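Local structure of uncharacterized protein (Bacteroides ovatus, 4FS7) at residues T230-I235 and S247-C252; V286-K291 and D306-I311; V302-S307 and I325-L330; L354-A359 and E378-D383. The protein is of unknown function but, as an extracellular leucine-rich repeat protein of the BspA type, probably binds other proteins. All blocks are in the same frame, centred on the assembly; numbering follows the deposited sequence. Where two conformers were deposited one is given.

Overall arrangement
The four contacts follow one another along a series of leucine-rich repeat coils in a single chain. Contact 1 comes first, in the interior of the solenoid. Contact 2 follows, its centre about 20 Å from that of contact 1. Contact 3 lies about 9 Å from contact 2, centre to centre. These two share Asp306 and Ser307 and touch through Ile311 and Leu304. Contact 4 closes the series, about 17 Å from contact 2 between centres. Contacts 1 and 3 reach the outermost strands, 234-237 and 301-304, of one parallel sheet. Contacts 2 and 4 reach those of another, 287-288 and 356-357. Contact 1 packs across the core of about one coil; contacts 2 to 4 join successive coils.

Contact 1: residues T230-I235 and S247-C252; sequences TGVKNI and SVFYGC
Phe249 sets its CG anti to its own carbonyl carbon (chi1 -63°), which sends the ring tip to Ile235. Cys252 turns SG the same way (chi1 -71°), up against Thr230. The Phe249 and Ile235 side chains come from opposite directions. Ile235 CG1 lies 3.8 Å from Phe249 CE1, and its CD1 and CG2 also reach that end of the ring. Val232 adds CG2 at 4.3 Å from Phe249 CD1 and touches the sulfur too. This is the buried core of a BspA-type leucine-rich repeat solenoid. The strand that starts at Asn234 supplies one wall. A type I turn, Ser247 to Tyr250, runs into a type II turn, Phe249 to Cys252, to supply the other. Thr230 N gives a long hydrogen bond to Cys252 SG at 3.6 Å. Thr230 OG1 also sits near this sulfur, at 3.5 Å from Cys252 SG, but its hydrogen-bond partner is the backbone oxygen of Leu227. The ring of Phe249 meets that of Phe272, with planes about 15° apart.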
loop_
_atom_site.group_PDB
_atom_site.type_symbol
_atom_site.label_atom_id
_atom_site.label_comp_id
_atom_site.label_asym_id
_atom_site.label_seq_id
_atom_site.Cartn_x
_atom_site.Cartn_y
_atom_site.Cartn_z
ATOM N N THR A 230 5.666 -3.345 5.282
ATOM C CA THR A 230 6.369 -2.118 5.556
ATOM C C THR A 230 7.357 -2.293 6.700
ATOM O O THR A 230 7.449 -3.372 7.297
ATOM C CB THR A 230 5.403 -0.952 5.805
ATOM O OG1 THR A 230 4.634 -1.217 6.989
ATOM C CG2 THR A 230 4.526 -0.650 4.563
ATOM N N GLY A 231 8.098 -1.229 7.008
ATOM C CA GLY A 231 9.165 -1.281 7.989
ATOM C C GLY A 231 8.749 -0.768 9.360
ATOM O O GLY A 231 9.622 -0.549 10.210
ATOM N N VAL A 232 7.453 -0.563 9.600
ATOM C CA VAL A 232 7.022 0.043 10.849
ATOM C C VAL A 232 7.392 -0.821 12.054
ATOM O O VAL A 232 7.341 -2.054 12.007
ATOM C CB VAL A 232 5.489 0.308 10.823
ATOM C CG1 VAL A 232 5.201 1.394 9.733
ATOM C CG2 VAL A 232 4.690 -0.983 10.563
ATOM N N LYS A 233 7.767 -0.160 13.151
ATOM C CA LYS A 233 8.248 -0.863 14.362
ATOM C C LYS A 233 7.241 -0.894 15.494
ATOM O O LYS A 233 7.067 -1.926 16.133
ATOM C CB LYS A 233 9.537 -0.193 14.864
ATOM C CG LYS A 233 10.175 -0.887 16.089
ATOM C CD LYS A 233 11.349 -0.027 16.657
ATOM C CE LYS A 233 12.374 -0.850 17.438
ATOM N NZ LYS A 233 13.194 -1.750 16.532
ATOM N N ASN A 234 6.577 0.233 15.776
ATOM C CA ASN A 234 5.611 0.337 16.865
ATOM C C ASN A 234 4.429 1.124 16.358
ATOM O O ASN A 234 4.571 2.283 15.970
ATOM C CB ASN A 234 6.214 1.024 18.104
ATOM C CG ASN A 234 7.381 0.266 18.669
ATOM O OD1 ASN A 234 7.224 -0.814 19.283
ATOM N ND2 ASN A 234 8.545 0.775 18.456
ATOM N N ILE A 235 3.267 0.497 16.287
ATOM C CA ILE A 235 2.085 1.128 15.783
ATOM C C ILE A 235 1.123 1.408 16.925
ATOM O O ILE A 235 0.801 0.538 17.748
ATOM C CB ILE A 235 1.407 0.209 14.704
ATOM C CG1 ILE A 235 2.197 0.267 13.417
ATOM C CG2 ILE A 235 -0.060 0.616 14.449
ATOM C CD1 ILE A 235 2.107 1.631 12.655
ATOM N N SER A 247 -6.028 -7.159 6.522
ATOM C CA SER A 247 -4.647 -7.445 6.187
ATOM C C SER A 247 -3.781 -6.170 6.113
ATOM O O SER A 247 -2.786 -6.147 5.411
ATOM C CB SER A 247 -4.544 -8.225 4.865
ATOM O OG SER A 247 -5.383 -9.385 4.905
ATOM N N VAL A 248 -4.115 -5.149 6.904
ATOM C CA VAL A 248 -3.497 -3.866 6.744
ATOM C C VAL A 248 -2.000 -3.920 6.981
ATOM O O VAL A 248 -1.271 -3.201 6.320
ATOM C CB VAL A 248 -4.167 -2.776 7.607
ATOM C CG1 VAL A 248 -3.432 -1.439 7.512
ATOM C CG2 VAL A 248 -5.637 -2.595 7.250
ATOM N N PHE A 249 -1.569 -4.734 7.956
ATOM C CA PHE A 249 -0.204 -4.862 8.294
ATOM C C PHE A 249 0.350 -6.254 7.952
ATOM O O PHE A 249 1.329 -6.745 8.537
ATOM C CB PHE A 249 0.026 -4.572 9.788
ATOM C CG PHE A 249 -0.325 -3.168 10.156
ATOM C CD1 PHE A 249 0.600 -2.126 9.995
ATOM C CD2 PHE A 249 -1.595 -2.849 10.601
ATOM C CE1 PHE A 249 0.269 -0.819 10.298
ATOM C CE2 PHE A 249 -1.924 -1.570 10.911
ATOM C CZ PHE A 249 -1.005 -0.534 10.746
ATOM N N TYR A 250 -0.228 -6.883 6.947
ATOM C CA TYR A 250 0.152 -8.250 6.611
ATOM C C TYR A 250 1.637 -8.407 6.421
ATOM O O TYR A 250 2.255 -7.702 5.631
ATOM C CB TYR A 250 -0.562 -8.673 5.311
ATOM C CG TYR A 250 -0.329 -10.106 4.959
ATOM C CD1 TYR A 250 0.829 -10.493 4.307
ATOM C CD2 TYR A 250 -1.214 -11.091 5.329
ATOM C CE1 TYR A 250 1.119 -11.830 4.062
ATOM C CE2 TYR A 250 -0.947 -12.431 5.047
ATOM C CZ TYR A 250 0.216 -12.787 4.441
ATOM O OH TYR A 250 0.436 -14.152 4.243
ATOM N N GLY A 251 2.246 -9.365 7.127
ATOM C CA GLY A 251 3.596 -9.737 6.881
ATOM C C GLY A 251 4.677 -8.756 7.273
ATOM O O GLY A 251 5.811 -8.891 6.829
ATOM N N CYS A 252 4.333 -7.723 8.052
ATOM C CA CYS A 252 5.343 -6.755 8.503
ATOM C C CYS A 252 6.316 -7.477 9.418
ATOM O O CYS A 252 5.917 -7.982 10.423
ATOM C CB CYS A 252 4.722 -5.582 9.232
ATOM S SG CYS A 252 3.812 -4.466 8.153
#

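Contact 2: residues V286-K291 and D306-I311; sequences VIVPEK and DSVKFI. With EDO (1,2-ethanediol), chain C.
Parallel strand pairing joins strand 287-288 to strand 310-311, at the edge of a four-stranded sheet in the repeat solenoid. Ile287 pairs with Phe310 and Val288 with Ile311. Val286, just before its strand, has its O gripped twice. Lys309 N reaches Val286 O at 2.8 Å, tilted a little from the carbonyl plane. Phe310 N comes to Val286 O at 3.2 Å, nearly along the C=O axis. Val288 N then gives Phe310 O a nearly straight bond of 2.9 Å. The CA hydrogen of Val286 points at Ser307 O, with Val286 CA and Ser307 O 3.4 Å apart. Such parallel pairing of short strands in successive coils is how a leucine-rich repeat solenoid grows. The side chains divide between two faces. On one, Ile287 CG1 rests 3.9 Å from Phe310 CD1, the two side chains crossing. On the buried one, Val288 and Ile311 lie side by side. Val288 holds CG2 anti to its carbonyl carbon, and this methyl meets both Ile311 CD1, at 3.9 Å, and Val308 CG1. A 1,2-ethanediol, probably from the crystallisation liquor, accepts a bond from Ile287 N at 3.2 Å through its O1. It is also hydrogen-bonded to Ser285 OG and Ile267 N.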
loop_
_atom_site.group_PDB
_atom_site.type_symbol
_atom_site.label_atom_id
_atom_site.label_comp_id
_atom_site.label_asym_id
_atom_site.label_seq_id
_atom_site.Cartn_x
_atom_site.Cartn_y
_atom_site.Cartn_z
ATOM N N VAL A 286 -14.096 -4.581 20.252
ATOM C CA VAL A 286 -15.034 -5.558 20.795
ATOM C C VAL A 286 -14.817 -6.995 20.262
ATOM O O VAL A 286 -14.996 -7.983 20.967
ATOM C CB VAL A 286 -16.501 -5.096 20.656
ATOM C CG1 VAL A 286 -16.934 -4.939 19.225
ATOM C CG2 VAL A 286 -17.421 -6.038 21.355
ATOM N N ILE A 287 -14.475 -7.091 18.987
ATOM C CA ILE A 287 -14.183 -8.356 18.327
ATOM C C ILE A 287 -12.704 -8.353 17.940
ATOM O O ILE A 287 -12.219 -7.356 17.379
ATOM C CB ILE A 287 -15.047 -8.525 17.062
ATOM C CG1 ILE A 287 -16.525 -8.637 17.389
ATOM C CG2 ILE A 287 -14.579 -9.751 16.222
ATOM C CD1 ILE A 287 -17.445 -8.259 16.242
ATOM N N VAL A 288 -12.011 -9.461 18.193
ATOM C CA VAL A 288 -10.725 -9.771 17.578
ATOM C C VAL A 288 -11.067 -10.571 16.305
ATOM O O VAL A 288 -11.498 -11.704 16.414
ATOM C CB VAL A 288 -9.786 -10.635 18.456
ATOM C CG1 VAL A 288 -8.432 -10.928 17.708
ATOM C CG2 VAL A 288 -9.533 -9.975 19.812
ATOM N N PRO A 289 -10.996 -9.957 15.115
ATOM C CA PRO A 289 -11.473 -10.674 13.910
ATOM C C PRO A 289 -10.685 -11.927 13.583
ATOM O O PRO A 289 -9.594 -12.172 14.116
ATOM C CB PRO A 289 -11.259 -9.628 12.784
ATOM C CG PRO A 289 -11.209 -8.342 13.439
ATOM C CD PRO A 289 -10.622 -8.569 14.797
ATOM N N GLU A 290 -11.223 -12.709 12.666
ATOM C CA GLU A 290 -10.517 -13.878 12.184
ATOM C C GLU A 290 -9.063 -13.582 11.846
ATOM O O GLU A 290 -8.765 -12.560 11.209
ATOM C CB GLU A 290 -11.259 -14.499 10.986
ATOM C CG GLU A 290 -11.254 -13.637 9.727
ATOM C CD GLU A 290 -11.700 -14.337 8.460
ATOM O OE1 GLU A 290 -12.583 -15.202 8.554
ATOM O OE2 GLU A 290 -11.185 -14.019 7.357
ATOM N N LYS A 291 -8.179 -14.485 12.243
ATOM C CA LYS A 291 -6.815 -14.535 11.798
ATOM C C LYS A 291 -6.024 -13.287 12.151
ATOM O O LYS A 291 -4.937 -13.083 11.578
ATOM C CB LYS A 291 -6.759 -14.803 10.279
ATOM C CG LYS A 291 -7.503 -16.073 9.851
ATOM C CD LYS A 291 -7.796 -16.103 8.341
ATOM C CE LYS A 291 -8.676 -17.261 7.959
ATOM N NZ LYS A 291 -9.089 -17.091 6.522
ATOM N N ASP A 306 -11.087 -4.879 28.745
ATOM C CA ASP A 306 -12.378 -5.364 29.186
ATOM C C ASP A 306 -13.445 -5.209 28.134
ATOM O O ASP A 306 -14.511 -5.813 28.229
ATOM C CB ASP A 306 -12.814 -4.647 30.462
ATOM C CG ASP A 306 -11.994 -4.982 31.678
ATOM O OD1 ASP A 306 -11.168 -5.940 31.664
ATOM O OD2 ASP A 306 -12.224 -4.255 32.689
ATOM N N SER A 307 -13.205 -4.337 27.164
ATOM C CA SER A 307 -14.118 -4.126 26.051
ATOM C C SER A 307 -14.112 -5.287 25.036
ATOM O O SER A 307 -14.986 -5.333 24.194
ATOM C CB SER A 307 -13.773 -2.808 25.341
ATOM O OG SER A 307 -12.375 -2.684 25.119
ATOM N N VAL A 308 -13.136 -6.197 25.075
ATOM C CA VAL A 308 -13.046 -7.331 24.139
ATOM C C VAL A 308 -14.004 -8.437 24.561
ATOM O O VAL A 308 -13.924 -8.966 25.673
ATOM C CB VAL A 308 -11.615 -7.864 24.027
ATOM C CG1 VAL A 308 -11.598 -9.038 23.052
ATOM C CG2 VAL A 308 -10.653 -6.742 23.629
ATOM N N LYS A 309 -14.864 -8.843 23.651
ATOM C CA LYS A 309 -15.859 -9.863 23.932
ATOM C C LYS A 309 -15.878 -11.086 23.047
ATOM O O LYS A 309 -16.485 -12.091 23.385
ATOM C CB LYS A 309 -17.247 -9.226 23.943
ATOM C CG LYS A 309 -17.368 -8.160 25.088
ATOM C CD LYS A 309 -18.725 -7.541 25.281
ATOM C CE LYS A 309 -18.596 -6.346 26.276
ATOM N NZ LYS A 309 -19.913 -5.766 26.638
ATOM N N PHE A 310 -15.196 -11.030 21.912
ATOM C CA PHE A 310 -15.157 -12.164 20.965
ATOM C C PHE A 310 -13.763 -12.366 20.439
ATOM O O PHE A 310 -13.115 -11.409 19.996
ATOM C CB PHE A 310 -16.100 -11.934 19.794
ATOM C CG PHE A 310 -17.513 -11.690 20.225
ATOM C CD1 PHE A 310 -17.970 -10.411 20.563
ATOM C CD2 PHE A 310 -18.385 -12.747 20.374
ATOM C CE1 PHE A 310 -19.281 -10.200 21.010
ATOM C CE2 PHE A 310 -19.690 -12.549 20.788
ATOM C CZ PHE A 310 -20.133 -11.268 21.122
ATOM N N ILE A 311 -13.290 -13.605 20.445
ATOM C CA ILE A 311 -12.003 -13.969 19.861
ATOM C C ILE A 311 -12.291 -14.782 18.591
ATOM O O ILE A 311 -12.839 -15.880 18.654
ATOM C CB ILE A 311 -11.112 -14.836 20.797
ATOM C CG1 ILE A 311 -11.049 -14.265 22.229
ATOM C CG2 ILE A 311 -9.712 -15.017 20.146
ATOM C CD1 ILE A 311 -10.403 -12.881 22.288
HETATM C C1 EDO C . -13.645 -5.205 15.359
HETATM O O1 EDO C . -14.450 -5.040 16.594
HETATM C C2 EDO C . -14.414 -5.800 14.148
HETATM O O2 EDO C . -14.948 -4.745 13.305
#

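Contact 3: residues V302-S307 and I325-L330; sequences VKLLDS and IDLPYL
Successive coils of the BspA-type leucine-rich repeats meet here through apolar packing and water. Residues 302-306 and 325-330 run 14° apart end to end. Val302 and Leu304 face the interior. Val302 CG1 meets Ile325 CD1 at 3.8 Å, and the extended Ile325 side chain also brings this methyl near Leu304. Leu304 and Leu327 lie side by side, with Leu304 CD1 4.0 Å from Leu327 CD2. The Pro328 ring packs against Leu304 and the backbone at Leu305. Pro328 CD sits 3.7 Å from Leu304 CB, and Pro328 CG 3.4 Å from Leu305 O. A glycine in place of Pro328 would probably open a gap beside Leu304 CB and set the chain before Tyr329 free to turn. Tyr329 places CG between its backbone N and carbonyl carbon (chi1 81°). This swings the ring so that CE1 meets the Asp306 carboxylate, whose plane stands 78° from that of the ring. Waters bridge the two segments. One joins Val302 O to Asp326 N, a second Asp306 O to Leu330 N, and a third Asp306 OD1 to Tyr329 N. Another links Lys303 NZ to Asp326 OD2. On its far side strand 301-304 pairs with strand 280-283, while Ile325 and Leu327 pack on Ile348 of strand 347-348.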
loop_
_atom_site.group_PDB
_atom_site.type_symbol
_atom_site.label_atom_id
_atom_site.label_comp_id
_atom_site.label_asym_id
_atom_site.label_seq_id
_atom_site.Cartn_x
_atom_site.Cartn_y
_atom_site.Cartn_z
ATOM N N VAL A 302 0.043 -10.231 25.460
ATOM C CA VAL A 302 -1.230 -9.817 24.893
ATOM C C VAL A 302 -2.136 -9.282 25.972
ATOM O O VAL A 302 -2.530 -10.026 26.896
ATOM C CB VAL A 302 -1.944 -10.974 24.150
ATOM C CG1 VAL A 302 -3.289 -10.490 23.610
ATOM C CG2 VAL A 302 -1.076 -11.565 23.059
ATOM N N LYS A 303 -2.401 -7.981 25.916
ATOM C CA LYS A 303 -3.363 -7.330 26.783
ATOM C C LYS A 303 -4.657 -7.089 26.054
ATOM O O LYS A 303 -4.718 -6.247 25.159
ATOM C CB LYS A 303 -2.790 -6.035 27.363
ATOM C CG LYS A 303 -3.833 -5.244 28.181
ATOM C CD LYS A 303 -4.234 -5.934 29.437
ATOM C CE LYS A 303 -5.409 -5.188 30.128
ATOM N NZ LYS A 303 -5.777 -5.829 31.456
ATOM N N LEU A 304 -5.678 -7.858 26.399
ATOM C CA LEU A 304 -7.046 -7.669 25.920
ATOM C C LEU A 304 -7.808 -6.829 26.923
ATOM O O LEU A 304 -7.936 -7.218 28.076
ATOM C CB LEU A 304 -7.769 -9.005 25.687
ATOM C CG LEU A 304 -7.090 -9.942 24.700
ATOM C CD1 LEU A 304 -7.930 -11.256 24.617
ATOM C CD2 LEU A 304 -6.861 -9.293 23.310
ATOM N N LEU A 305 -8.286 -5.666 26.507
ATOM C CA LEU A 305 -9.049 -4.798 27.384
ATOM C C LEU A 305 -10.438 -5.377 27.684
ATOM O O LEU A 305 -10.880 -6.288 26.997
ATOM C CB LEU A 305 -9.144 -3.398 26.791
ATOM C CG LEU A 305 -7.765 -2.708 26.571
ATOM C CD1 LEU A 305 -7.982 -1.350 25.893
ATOM C CD2 LEU A 305 -6.907 -2.598 27.797
ATOM N N ASP A 306 -11.087 -4.879 28.745
ATOM C CA ASP A 306 -12.378 -5.364 29.186
ATOM C C ASP A 306 -13.445 -5.209 28.134
ATOM O O ASP A 306 -14.511 -5.813 28.229
ATOM C CB ASP A 306 -12.814 -4.647 30.462
ATOM C CG ASP A 306 -11.994 -4.982 31.678
ATOM O OD1 ASP A 306 -11.168 -5.940 31.664
ATOM O OD2 ASP A 306 -12.224 -4.255 32.689
ATOM N N SER A 307 -13.205 -4.337 27.164
ATOM C CA SER A 307 -14.118 -4.126 26.051
ATOM C C SER A 307 -14.112 -5.287 25.036
ATOM O O SER A 307 -14.986 -5.333 24.194
ATOM C CB SER A 307 -13.773 -2.808 25.341
ATOM O OG SER A 307 -12.375 -2.684 25.119
ATOM N N ILE A 325 -2.265 -15.888 28.542
ATOM C CA ILE A 325 -3.196 -14.865 28.131
ATOM C C ILE A 325 -4.367 -14.794 29.120
ATOM O O ILE A 325 -4.925 -15.826 29.547
ATOM C CB ILE A 325 -3.642 -15.016 26.679
ATOM C CG1 ILE A 325 -4.376 -13.760 26.164
ATOM C CG2 ILE A 325 -4.508 -16.308 26.531
ATOM C CD1 ILE A 325 -4.721 -13.813 24.659
ATOM N N ASP A 326 -4.629 -13.570 29.548
ATOM C CA ASP A 326 -5.733 -13.260 30.456
ATOM C C ASP A 326 -6.902 -12.845 29.611
ATOM O O ASP A 326 -6.887 -11.791 28.974
ATOM C CB ASP A 326 -5.274 -12.184 31.441
ATOM C CG ASP A 326 -6.339 -11.765 32.449
ATOM O OD1 ASP A 326 -7.242 -12.551 32.735
ATOM O OD2 ASP A 326 -6.219 -10.634 32.976
ATOM N N LEU A 327 -7.913 -13.689 29.556
ATOM C CA LEU A 327 -9.154 -13.382 28.831
ATOM C C LEU A 327 -9.988 -12.505 29.742
ATOM O O LEU A 327 -10.201 -12.852 30.912
ATOM C CB LEU A 327 -9.914 -14.646 28.468
ATOM C CG LEU A 327 -9.203 -15.573 27.468
ATOM C CD1 LEU A 327 -10.184 -16.689 27.065
ATOM C CD2 LEU A 327 -8.644 -14.823 26.271
ATOM N N PRO A 328 -10.465 -11.373 29.236
ATOM C CA PRO A 328 -11.151 -10.455 30.126
ATOM C C PRO A 328 -12.549 -10.921 30.477
ATOM O O PRO A 328 -13.136 -11.846 29.865
ATOM C CB PRO A 328 -11.156 -9.133 29.341
ATOM C CG PRO A 328 -11.082 -9.555 27.926
ATOM C CD PRO A 328 -10.178 -10.763 27.931
ATOM N N TYR A 329 -13.103 -10.245 31.472
ATOM C CA TYR A 329 -14.205 -10.820 32.211
ATOM C C TYR A 329 -15.546 -10.933 31.528
ATOM O O TYR A 329 -16.454 -11.565 32.084
ATOM C CB TYR A 329 -14.362 -10.157 33.591
ATOM C CG TYR A 329 -15.096 -8.836 33.595
ATOM C CD1 TYR A 329 -14.562 -7.718 32.994
ATOM C CD2 TYR A 329 -16.335 -8.708 34.192
ATOM C CE1 TYR A 329 -15.239 -6.514 32.976
ATOM C CE2 TYR A 329 -17.046 -7.479 34.185
ATOM C CZ TYR A 329 -16.473 -6.369 33.600
ATOM O OH TYR A 329 -17.142 -5.159 33.576
ATOM N N LEU A 330 -15.696 -10.350 30.335
ATOM C CA LEU A 330 -16.939 -10.424 29.578
ATOM C C LEU A 330 -16.786 -11.176 28.230
ATOM O O LEU A 330 -17.682 -11.120 27.383
ATOM C CB LEU A 330 -17.523 -9.017 29.377
ATOM C CG LEU A 330 -17.925 -8.316 30.675
ATOM C CD1 LEU A 330 -18.211 -6.844 30.383
ATOM C CD2 LEU A 330 -19.172 -9.005 31.260
HETATM O O HOH W 1 -2.483 -11.505 29.263
HETATM O O HOH W 2 -5.132 -9.976 28.315
HETATM O O HOH W 3 -5.313 -8.583 31.291
HETATM O O HOH W 4 -7.524 -9.151 30.011
HETATM O O HOH W 5 -14.343 -8.622 28.427
HETATM O O HOH W 6 -11.234 -8.415 32.883
#

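Contact 4: residues L354-A359 and E378-D383; sequences LRKIGA and EQYRYD
Apolar packing comes first: the Tyr380 ring lies over Ile357. Ile357 CB makes a CH-pi contact, 4.1 Å from the ring centroid and 25° off its normal. The backbone N of Ile357 lies over the same face, offset toward the rim. Ile357 O lies above the ring on that same side, 3.2 Å from Tyr380 CE1. Tyr380 has CG anti to its carbonyl carbon (chi1 -60°), which lays the ring across the strand, with Tyr380 OH 3.7 Å from Lys356 CG. Asp383 OD1 packs close to Ala359 CA, at 3.4 Å. With an alanine in place of Tyr380, Ile357 would probably lose its cover, and the water held by the hydroxyl would be left without that mate. Within the fold, strand 356-357 is the outermost of its parallel sheet, and the 3-10 segment 378-383 packs against it near the C-terminal end of the solenoid. Water-mediated bonds add to this. One water links Tyr380 OH to Arg355 O. Another donates to Ile357 O and to Asp383 OD2. Direct polar bonds lie around the contact. Asp383 OD1 accepts a hydrogen bond from Asn360 N. Within the 3-10 segment, Glu378 O takes Arg381 N and Arg381 NH1 from opposite faces of its plane. The Arg355 guanidinium turns instead to salt bridges with Glu332 and Glu333.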
loop_
_atom_site.group_PDB
_atom_site.type_symbol
_atom_site.label_atom_id
_atom_site.label_comp_id
_atom_site.label_asym_id
_atom_site.label_seq_id
_atom_site.Cartn_x
_atom_site.Cartn_y
_atom_site.Cartn_z
ATOM N N LEU A 354 -18.230 -16.910 29.238
ATOM C CA LEU A 354 -17.968 -17.699 28.039
ATOM C C LEU A 354 -19.118 -18.622 27.747
ATOM O O LEU A 354 -19.537 -19.401 28.621
ATOM C CB LEU A 354 -16.676 -18.492 28.206
ATOM C CG LEU A 354 -16.045 -19.199 27.021
ATOM C CD1 LEU A 354 -15.578 -18.122 25.986
ATOM C CD2 LEU A 354 -14.855 -20.070 27.513
ATOM N N ARG A 355 -19.594 -18.565 26.515
ATOM C CA ARG A 355 -20.717 -19.360 26.052
ATOM C C ARG A 355 -20.332 -20.432 25.055
ATOM O O ARG A 355 -21.044 -21.419 24.913
ATOM C CB ARG A 355 -21.765 -18.444 25.389
ATOM C CG ARG A 355 -22.355 -17.376 26.285
ATOM C CD ARG A 355 -23.518 -16.674 25.571
ATOM N NE ARG A 355 -23.095 -15.676 24.571
ATOM C CZ ARG A 355 -22.927 -15.893 23.250
ATOM N NH1 ARG A 355 -23.126 -17.118 22.722
ATOM N NH2 ARG A 355 -22.549 -14.875 22.439
ATOM N N LYS A 356 -19.250 -20.229 24.336
ATOM C CA LYS A 356 -18.908 -21.100 23.188
ATOM C C LYS A 356 -17.391 -21.155 23.022
ATOM O O LYS A 356 -16.735 -20.133 23.092
ATOM C CB LYS A 356 -19.566 -20.550 21.876
ATOM C CG LYS A 356 -19.503 -21.538 20.693
ATOM C CD LYS A 356 -19.986 -20.970 19.368
ATOM C CE LYS A 356 -21.447 -20.643 19.325
ATOM N NZ LYS A 356 -22.364 -21.824 19.574
ATOM N N ILE A 357 -16.884 -22.351 22.739
ATOM C CA ILE A 357 -15.530 -22.585 22.301
ATOM C C ILE A 357 -15.620 -23.306 20.955
ATOM O O ILE A 357 -16.356 -24.271 20.825
ATOM C CB ILE A 357 -14.717 -23.448 23.299
ATOM C CG1 ILE A 357 -14.609 -22.694 24.639
ATOM C CG2 ILE A 357 -13.331 -23.828 22.753
ATOM C CD1 ILE A 357 -14.031 -23.541 25.780
ATOM N N GLY A 358 -14.910 -22.794 19.955
ATOM C CA GLY A 358 -14.993 -23.356 18.617
ATOM C C GLY A 358 -14.154 -24.603 18.429
ATOM O O GLY A 358 -13.304 -24.952 19.247
ATOM N N ALA A 359 -14.378 -25.278 17.309
ATOM C CA ALA A 359 -13.768 -26.563 17.051
ATOM C C ALA A 359 -12.260 -26.426 17.073
ATOM O O ALA A 359 -11.665 -25.550 16.421
ATOM C CB ALA A 359 -14.242 -27.158 15.731
ATOM N N GLU A 378 -18.425 -28.577 29.455
ATOM C CA GLU A 378 -17.601 -29.778 29.362
ATOM C C GLU A 378 -17.575 -30.419 27.978
ATOM O O GLU A 378 -16.616 -31.132 27.679
ATOM C CB GLU A 378 -17.948 -30.815 30.460
ATOM C CG GLU A 378 -19.326 -31.382 30.302
ATOM C CD GLU A 378 -19.639 -32.523 31.260
ATOM O OE1 GLU A 378 -18.962 -32.628 32.315
ATOM O OE2 GLU A 378 -20.577 -33.305 30.954
ATOM N N GLN A 379 -18.597 -30.194 27.152
ATOM C CA GLN A 379 -18.589 -30.745 25.781
ATOM C C GLN A 379 -17.442 -30.211 24.955
ATOM O O GLN A 379 -17.104 -30.812 23.952
ATOM C CB GLN A 379 -19.919 -30.478 25.075
ATOM C CG GLN A 379 -20.216 -29.039 24.713
ATOM C CD GLN A 379 -20.857 -28.219 25.832
ATOM O OE1 GLN A 379 -20.749 -28.511 27.054
ATOM N NE2 GLN A 379 -21.543 -27.166 25.409
ATOM N N TYR A 380 -16.869 -29.077 25.356
ATOM C CA TYR A 380 -15.723 -28.527 24.629
ATOM C C TYR A 380 -14.390 -29.134 25.040
ATOM O O TYR A 380 -13.339 -28.740 24.532
ATOM C CB TYR A 380 -15.720 -26.984 24.733
ATOM C CG TYR A 380 -16.947 -26.364 24.156
ATOM C CD1 TYR A 380 -17.340 -26.641 22.853
ATOM C CD2 TYR A 380 -17.753 -25.519 24.908
ATOM C CE1 TYR A 380 -18.490 -26.065 22.305
ATOM C CE2 TYR A 380 -18.896 -24.938 24.360
ATOM C CZ TYR A 380 -19.263 -25.219 23.033
ATOM O OH TYR A 380 -20.411 -24.647 22.519
ATOM N N ARG A 381 -14.392 -30.134 25.922
ATOM C CA ARG A 381 -13.155 -30.740 26.319
ATOM C C ARG A 381 -12.427 -31.386 25.142
ATOM O O ARG A 381 -11.201 -31.485 25.125
ATOM C CB ARG A 381 -13.363 -31.774 27.441
ATOM C CG ARG A 381 -14.161 -33.010 27.069
ATOM C CD ARG A 381 -14.471 -33.743 28.378
ATOM N NE ARG A 381 -15.242 -34.935 28.255
ATOM C CZ ARG A 381 -16.564 -34.995 28.102
ATOM N NH1 ARG A 381 -17.290 -33.901 27.977
ATOM N NH2 ARG A 381 -17.156 -36.186 28.089
ATOM N N TYR A 382 -13.172 -31.786 24.119
ATOM C CA TYR A 382 -12.592 -32.419 22.937
ATOM C C TYR A 382 -11.798 -31.456 22.049
ATOM O O TYR A 382 -11.051 -31.906 21.170
ATOM C CB TYR A 382 -13.690 -33.095 22.113
ATOM C CG TYR A 382 -14.589 -33.995 22.917
ATOM C CD1 TYR A 382 -14.091 -35.139 23.489
ATOM C CD2 TYR A 382 -15.924 -33.667 23.131
ATOM C CE1 TYR A 382 -14.905 -35.982 24.240
ATOM C CE2 TYR A 382 -16.767 -34.492 23.865
ATOM C CZ TYR A 382 -16.240 -35.622 24.448
ATOM O OH TYR A 382 -17.067 -36.429 25.203
ATOM N N ASP A 383 -11.920 -30.161 22.346
ATOM C CA ASP A 383 -11.236 -29.120 21.590
ATOM C C ASP A 383 -9.878 -28.740 22.169
ATOM O O ASP A 383 -9.228 -27.813 21.697
ATOM C CB ASP A 383 -12.183 -27.951 21.435
ATOM C CG ASP A 383 -13.425 -28.378 20.641
ATOM O OD1 ASP A 383 -13.245 -28.876 19.499
ATOM O OD2 ASP A 383 -14.533 -28.344 21.190
HETATM O O HOH W 7 -22.111 -23.759 24.130
HETATM O O HOH W 8 -16.206 -26.867 19.586
#